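Local coordinates for Blr6230 protein (Bradyrhizobium diazoefficiens USDA 110, PDB 5NGG) that is a subclass B3 metallo-beta-lactamase that binds zinc ions and probably hydrolyses the amide bond of beta-lactam antibiotics, at residues 272-275 / 276-280; 281-284 / 285-288. All coordinates share one frame; numbering follows the deposited sequence. Where two conformers were deposited one is given.

Contact 1. Residues 272-275 / 276-280; sequences YATS and LSEDF
One face of the Tyr272 ring carries Leu276, whose CG stands 4.1 Å from the ring centroid and 22° off the ring normal, a CH-pi contact displaced toward the rim. It is an i to i+4 pair on the long C-terminal helix 268-291 of the metallo-beta-lactamase fold. The two methyls of Leu276 divide the ring between them: Leu276 CD1 comes to 3.5 Å from Tyr272 CE2, while Leu276 CD2 lies 3.7 Å from Tyr272 OH. Tyr272 has CG anti to the backbone N (chi1 -176°), which sends the ring along the helix surface toward the next turn; Val245 also touches it. In the backbone of the same pair, Leu276 N donates to Tyr272 O at 2.9 Å, in the carbonyl plane, the first of four successive helical bonds that end with Asp279 N on Ser275 O. Leu276 also leans on Phe200 and on Phe227 of helix 219-232. Away from the ring, the side chains of Thr274 and Glu278 leave the helix in the same direction, next to one another. The hydroxyl of Thr274 turns back to bond the carbonyl O of Val270, leaving the methyl for the glutamate: Thr274 CG2 meets Glu278 OE2 at 3.5 Å.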
ATOM      1  N   TYR A 272       0.899  15.744  -2.896  1.00 12.13           N
ATOM      2  CA  TYR A 272       0.352  14.845  -1.879  1.00 12.00           C
ATOM      3  C   TYR A 272       1.246  14.792  -0.632  1.00 11.90           C
ATOM      4  O   TYR A 272       0.756  14.881   0.500  1.00 12.08           O
ATOM      5  CB  TYR A 272       0.127  13.442  -2.469  1.00 11.77           C
ATOM      6  CG  TYR A 272      -0.536  12.518  -1.469  1.00 11.02           C
ATOM      7  CD1 TYR A 272      -1.832  12.762  -1.012  1.00 12.35           C
ATOM      8  CD2 TYR A 272       0.125  11.387  -0.990  1.00 11.17           C
ATOM      9  CE1 TYR A 272      -2.435  11.920  -0.097  1.00 12.38           C
ATOM     10  CE2 TYR A 272      -0.461  10.565  -0.051  1.00 11.93           C
ATOM     11  CZ  TYR A 272      -1.737  10.824   0.391  1.00 11.79           C
ATOM     12  OH  TYR A 272      -2.308   9.998   1.318  1.00 12.63           O
ATOM     13  N   ALA A 273       2.561  14.688  -0.836  1.00 11.44           N
ATOM     14  CA  ALA A 273       3.507  14.664   0.287  1.00 12.71           C
ATOM     15  C   ALA A 273       3.458  15.973   1.079  1.00 12.54           C
ATOM     16  O   ALA A 273       3.625  15.957   2.302  1.00 13.09           O
ATOM     17  CB  ALA A 273       4.923  14.366  -0.161  1.00 13.67           C
ATOM     18  N   THR A 274       3.247  17.095   0.391  1.00 12.72           N
ATOM     19  CA  THR A 274       3.074  18.369   1.076  1.00 14.69           C
ATOM     20  C   THR A 274       1.817  18.327   1.956  1.00 14.00           C
ATOM     21  O   THR A 274       1.853  18.738   3.125  1.00 14.83           O
ATOM     22  CB  THR A 274       2.994  19.519   0.050  1.00 16.08           C
ATOM     23  OG1 THR A 274       4.184  19.536  -0.743  1.00 18.46           O
ATOM     24  CG2 THR A 274       2.830  20.885   0.714  1.00 18.38           C
ATOM     25  N   SER A 275       0.706  17.832   1.430  1.00 13.57           N
ATOM     26  CA  SER A 275      -0.513  17.708   2.242  1.00 13.67           C
ATOM     27  C   SER A 275      -0.281  16.779   3.440  1.00 12.39           C
ATOM     28  O   SER A 275      -0.759  17.067   4.540  1.00 12.94           O
ATOM     29  CB  SER A 275      -1.672  17.177   1.415  1.00 16.52           C
ATOM     30  OG  SER A 275      -1.968  18.018   0.330  1.00 20.89           O
ATOM     31  N   LEU A 276       0.433  15.673   3.237  1.00 11.85           N
ATOM     32  CA  LEU A 276       0.774  14.787   4.346  1.00 11.89           C
ATOM     33  C   LEU A 276       1.640  15.428   5.414  1.00 12.50           C
ATOM     34  O   LEU A 276       1.423  15.209   6.616  1.00 11.99           O
ATOM     35  CB  LEU A 276       1.505  13.539   3.839  1.00 12.41           C
ATOM     36  CG  LEU A 276       0.708  12.528   3.045  1.00 13.92           C
ATOM     37  CD1 LEU A 276       1.654  11.452   2.553  1.00 15.37           C
ATOM     38  CD2 LEU A 276      -0.415  11.919   3.878  1.00 14.82           C
ATOM     39  N   SER A 277       2.630  16.204   4.996  1.00 12.32           N
ATOM     40  CA  SER A 277       3.530  16.863   5.938  0.70 14.29           C
ATOM     41  C   SER A 277       2.774  17.893   6.791  1.00 13.64           C
ATOM     42  O   SER A 277       2.996  18.036   8.013  1.00 14.82           O
ATOM     43  CB  SER A 277       4.671  17.522   5.164  0.70 14.76           C
ATOM     44  OG  SER A 277       5.625  18.072   6.044  0.70 15.31           O
ATOM     45  N   GLU A 278       1.853  18.604   6.152  1.00 13.83           N
ATOM     46  CA  GLU A 278       1.055  19.585   6.860  1.00 15.45           C
ATOM     47  C   GLU A 278       0.129  18.907   7.879  1.00 13.90           C
ATOM     48  O   GLU A 278       0.012  19.347   9.017  1.00 15.39           O
ATOM     49  CB  GLU A 278       0.294  20.444   5.859  1.00 17.80           C
ATOM     50  CG  GLU A 278       1.244  21.362   5.080  1.00 21.18           C
ATOM     51  CD  GLU A 278       0.648  22.013   3.845  1.00 27.08           C
ATOM     52  OE1 GLU A 278      -0.488  21.684   3.444  1.00 32.61           O
ATOM     53  OE2 GLU A 278       1.347  22.860   3.251  1.00 30.36           O
ATOM     54  N   ASP A 279      -0.480  17.791   7.494  1.00 13.68           N
ATOM     55  CA  ASP A 279      -1.305  17.067   8.447  1.00 12.91           C
ATOM     56  C   ASP A 279      -0.446  16.462   9.567  1.00 12.58           C
ATOM     57  O   ASP A 279      -0.886  16.421  10.723  1.00 12.97           O
ATOM     58  CB  ASP A 279      -2.157  15.978   7.796  1.00 14.76           C
ATOM     59  CG  ASP A 279      -3.212  15.444   8.759  1.00 16.78           C
ATOM     60  OD1 ASP A 279      -4.076  16.234   9.223  1.00 19.69           O
ATOM     61  OD2 ASP A 279      -3.161  14.248   9.108  1.00 17.71           O
ATOM     62  N   PHE A 280       0.756  15.986   9.231  1.00 11.88           N
ATOM     63  CA  PHE A 280       1.662  15.445  10.232  1.00 11.45           C
ATOM     64  C   PHE A 280       1.948  16.485  11.325  1.00 11.71           C
ATOM     65  O   PHE A 280       1.860  16.203  12.528  1.00 12.17           O
ATOM     66  CB  PHE A 280       2.977  14.989   9.602  1.00 11.98           C
ATOM     67  CG  PHE A 280       3.915  14.371  10.579  1.00 11.26           C
ATOM     68  CD1 PHE A 280       3.815  13.013  10.899  1.00 10.93           C
ATOM     69  CD2 PHE A 280       4.872  15.149  11.234  1.00 12.72           C
ATOM     70  CE1 PHE A 280       4.645  12.464  11.856  1.00 13.27           C
ATOM     71  CE2 PHE A 280       5.698  14.589  12.177  1.00 13.68           C
ATOM     72  CZ  PHE A 280       5.600  13.248  12.484  1.00 13.55           C
TER

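Contact 2. Residues 281-284 / 285-288; sequences DKQL and AKQT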
ATOM      1  N   ASP A 281       2.280  17.701  10.922  1.00 11.99           N
ATOM      2  CA  ASP A 281       2.525  18.754  11.881  1.00 12.71           C
ATOM      3  C   ASP A 281       1.309  18.991  12.796  1.00 13.22           C
ATOM      4  O   ASP A 281       1.461  19.200  14.011  1.00 13.69           O
ATOM      5  CB  ASP A 281       2.859  20.062  11.171  1.00 14.57           C
ATOM      6  CG  ASP A 281       4.220  20.056  10.497  1.00 16.97           C
ATOM      7  OD1 ASP A 281       5.034  19.155  10.755  1.00 20.25           O
ATOM      8  OD2 ASP A 281       4.473  20.961   9.674  1.00 19.47           O
ATOM      9  N   LYS A 282       0.113  18.993  12.213  1.00 13.23           N
ATOM     10  CA  LYS A 282      -1.130  19.142  13.006  1.00 13.91           C
ATOM     11  C   LYS A 282      -1.287  18.009  14.033  1.00 11.72           C
ATOM     12  O   LYS A 282      -1.606  18.239  15.205  1.00 12.32           O
ATOM     13  CB  LYS A 282      -2.352  19.163  12.070  1.00 20.16           C
ATOM     14  CG  LYS A 282      -3.704  19.300  12.764  1.00 21.67           C
ATOM     15  CD  LYS A 282      -4.864  19.177  11.781  1.00 23.01           C
ATOM     16  CE  LYS A 282      -6.157  18.781  12.483  0.50 23.11           C
ATOM     17  NZ  LYS A 282      -7.258  18.448  11.536  0.50 23.80           N
ATOM     18  N   GLN A 283      -1.104  16.775  13.570  1.00 10.95           N
ATOM     19  CA  GLN A 283      -1.243  15.627  14.472  1.00 11.02           C
ATOM     20  C   GLN A 283      -0.172  15.587  15.546  1.00 10.93           C
ATOM     21  O   GLN A 283      -0.486  15.236  16.688  1.00 11.21           O
ATOM     22  CB  GLN A 283      -1.235  14.310  13.714  1.00 11.95           C
ATOM     23  CG  GLN A 283      -2.305  14.173  12.643  1.00 14.63           C
ATOM     24  CD  GLN A 283      -3.687  14.553  13.131  1.00 16.61           C
ATOM     25  OE1 GLN A 283      -4.097  14.178  14.226  1.00 16.23           O
ATOM     26  NE2 GLN A 283      -4.422  15.282  12.311  1.00 21.44           N
ATOM     27  N   LEU A 284       1.068  15.924  15.201  1.00 11.06           N
ATOM     28  CA  LEU A 284       2.127  15.976  16.214  1.00 11.52           C
ATOM     29  C   LEU A 284       1.810  16.989  17.305  1.00 12.11           C
ATOM     30  O   LEU A 284       1.970  16.716  18.499  1.00 12.56           O
ATOM     31  CB  LEU A 284       3.475  16.290  15.551  1.00 12.19           C
ATOM     32  CG  LEU A 284       4.685  16.308  16.461  1.00 13.89           C
ATOM     33  CD1 LEU A 284       4.906  14.955  17.106  1.00 15.02           C
ATOM     34  CD2 LEU A 284       5.927  16.759  15.681  1.00 15.98           C
ATOM     35  N   ALA A 285       1.325  18.150  16.901  1.00 12.12           N
ATOM     36  CA  ALA A 285       0.929  19.183  17.866  1.00 13.46           C
ATOM     37  C   ALA A 285      -0.228  18.708  18.735  1.00 13.35           C
ATOM     38  O   ALA A 285      -0.233  18.924  19.950  1.00 14.23           O
ATOM     39  CB  ALA A 285       0.565  20.481  17.147  1.00 14.73           C
ATOM     40  N   LYS A 286      -1.196  18.047  18.125  1.00 11.99           N
ATOM     41  CA  LYS A 286      -2.352  17.556  18.864  1.00 12.22           C
ATOM     42  C   LYS A 286      -1.949  16.515  19.911  1.00 11.82           C
ATOM     43  O   LYS A 286      -2.381  16.557  21.076  1.00 12.23           O
ATOM     44  CB  LYS A 286      -3.368  16.958  17.892  1.00 12.81           C
ATOM     45  CG  LYS A 286      -4.592  16.330  18.543  1.00 15.33           C
ATOM     46  CD  LYS A 286      -5.547  15.811  17.481  0.70 17.39           C
ATOM     47  CE  LYS A 286      -6.673  14.985  18.091  0.70 17.45           C
ATOM     48  NZ  LYS A 286      -7.779  14.767  17.123  0.70 18.29           N
ATOM     49  N   GLN A 287      -1.148  15.544  19.485  1.00 10.96           N
ATOM     50  CA  GLN A 287      -0.706  14.498  20.411  1.00 10.73           C
ATOM     51  C   GLN A 287       0.199  15.041  21.498  1.00 11.89           C
ATOM     52  O   GLN A 287       0.142  14.578  22.631  1.00 12.45           O
ATOM     53  CB  GLN A 287       0.001  13.387  19.638  1.00 10.34           C
ATOM     54  CG  GLN A 287      -0.916  12.614  18.707  1.00 10.39           C
ATOM     55  CD  GLN A 287      -0.272  11.368  18.147  1.00 10.42           C
ATOM     56  OE1 GLN A 287       0.727  10.865  18.704  1.00 12.51           O
ATOM     57  NE2 GLN A 287      -0.834  10.852  17.043  1.00 10.96           N
ATOM     58  N   THR A 288       1.040  16.016  21.159  1.00 11.87           N
ATOM     59  CA  THR A 288       1.893  16.652  22.154  1.00 13.75           C
ATOM     60  C   THR A 288       1.036  17.356  23.197  1.00 14.68           C
ATOM     61  O   THR A 288       1.289  17.219  24.407  1.00 14.72           O
ATOM     62  CB  THR A 288       2.869  17.620  21.473  1.00 14.33           C
ATOM     63  OG1 THR A 288       3.717  16.867  20.596  1.00 15.38           O
ATOM     64  CG2 THR A 288       3.750  18.361  22.457  1.00 16.48           C
TER
HETATM   65  O   HOH W   1      -3.241  11.960  15.772  1.00 14.40           O
HETATM   66  O   HOH W   2      -6.727  13.805  14.803  1.00 30.98           O
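Four successive i to i+4 backbone bonds join 281-284 to 285-288, from Ala285 N on Asp281 O at 3.1 Å to Thr288 N on Leu284 O at 2.9 Å, with N-H...O angles of 154° to 170°. The carbonyl of Leu284 takes a second donor, since Thr288 OG1 also donates a hydrogen bond to Leu284 O at 2.7 Å. This hydroxyl stands above the carbonyl plane, on the opposite face from Thr288 N, and two bonds therefore grip one oxygen. The torsion responsible sets OG1 of Thr288 beside its own backbone N (chi1 -63°), folding it back over the preceding turn. Such a hydroxyl bond to the carbonyl four residues earlier is a familiar helix motif for serine and threonine; here it lies near the end of helix 268-291. The amide oxygen of Gln283 reaches the next turn through water. A kink at the second torsion of this side chain brings OE1 to where it accepts from two waters: one, 2.8 Å from Gln283 OE1, accepts in turn from Gln287 NE2, while the other, 2.7 Å from Gln283 OE1, accepts from Lys286 NZ. The extended lysine runs alongside, with Lys286 CD 3.9 Å from Gln283 OE1. Gln287 is anchored beyond the helix, its OE1 accepting from Leu210 N and its NE2 donating to Asn208 O. Asp281 reaches across to helix 219-232, where its OD1 forms a salt bridge with NH2 of Arg224.

Contacts 1 and 2 follow each other on helix 268-291, their centres about 13 Å apart, and residues 280 and 281 are consecutive. A side-chain bond bridges them: OD1 of Asp279 in contact 1 accepts from NE2 of Gln283 in contact 2. Contact 1 is nearer the middle of the protein, its centre about 17 Å from the centre of the chain, against about 24 Å for the centre of contact 2, and nearer the metal. The Tyr272 side chain lies about 7 Å from that of zinc ligand His242 and about 10 Å from a bound zinc ion, while the Gln287 side chain is about 14 Å from one. None of the residues in either contact is a zinc ligand, although the Leu276 side chain sits about 8 Å from that of zinc ligand His177.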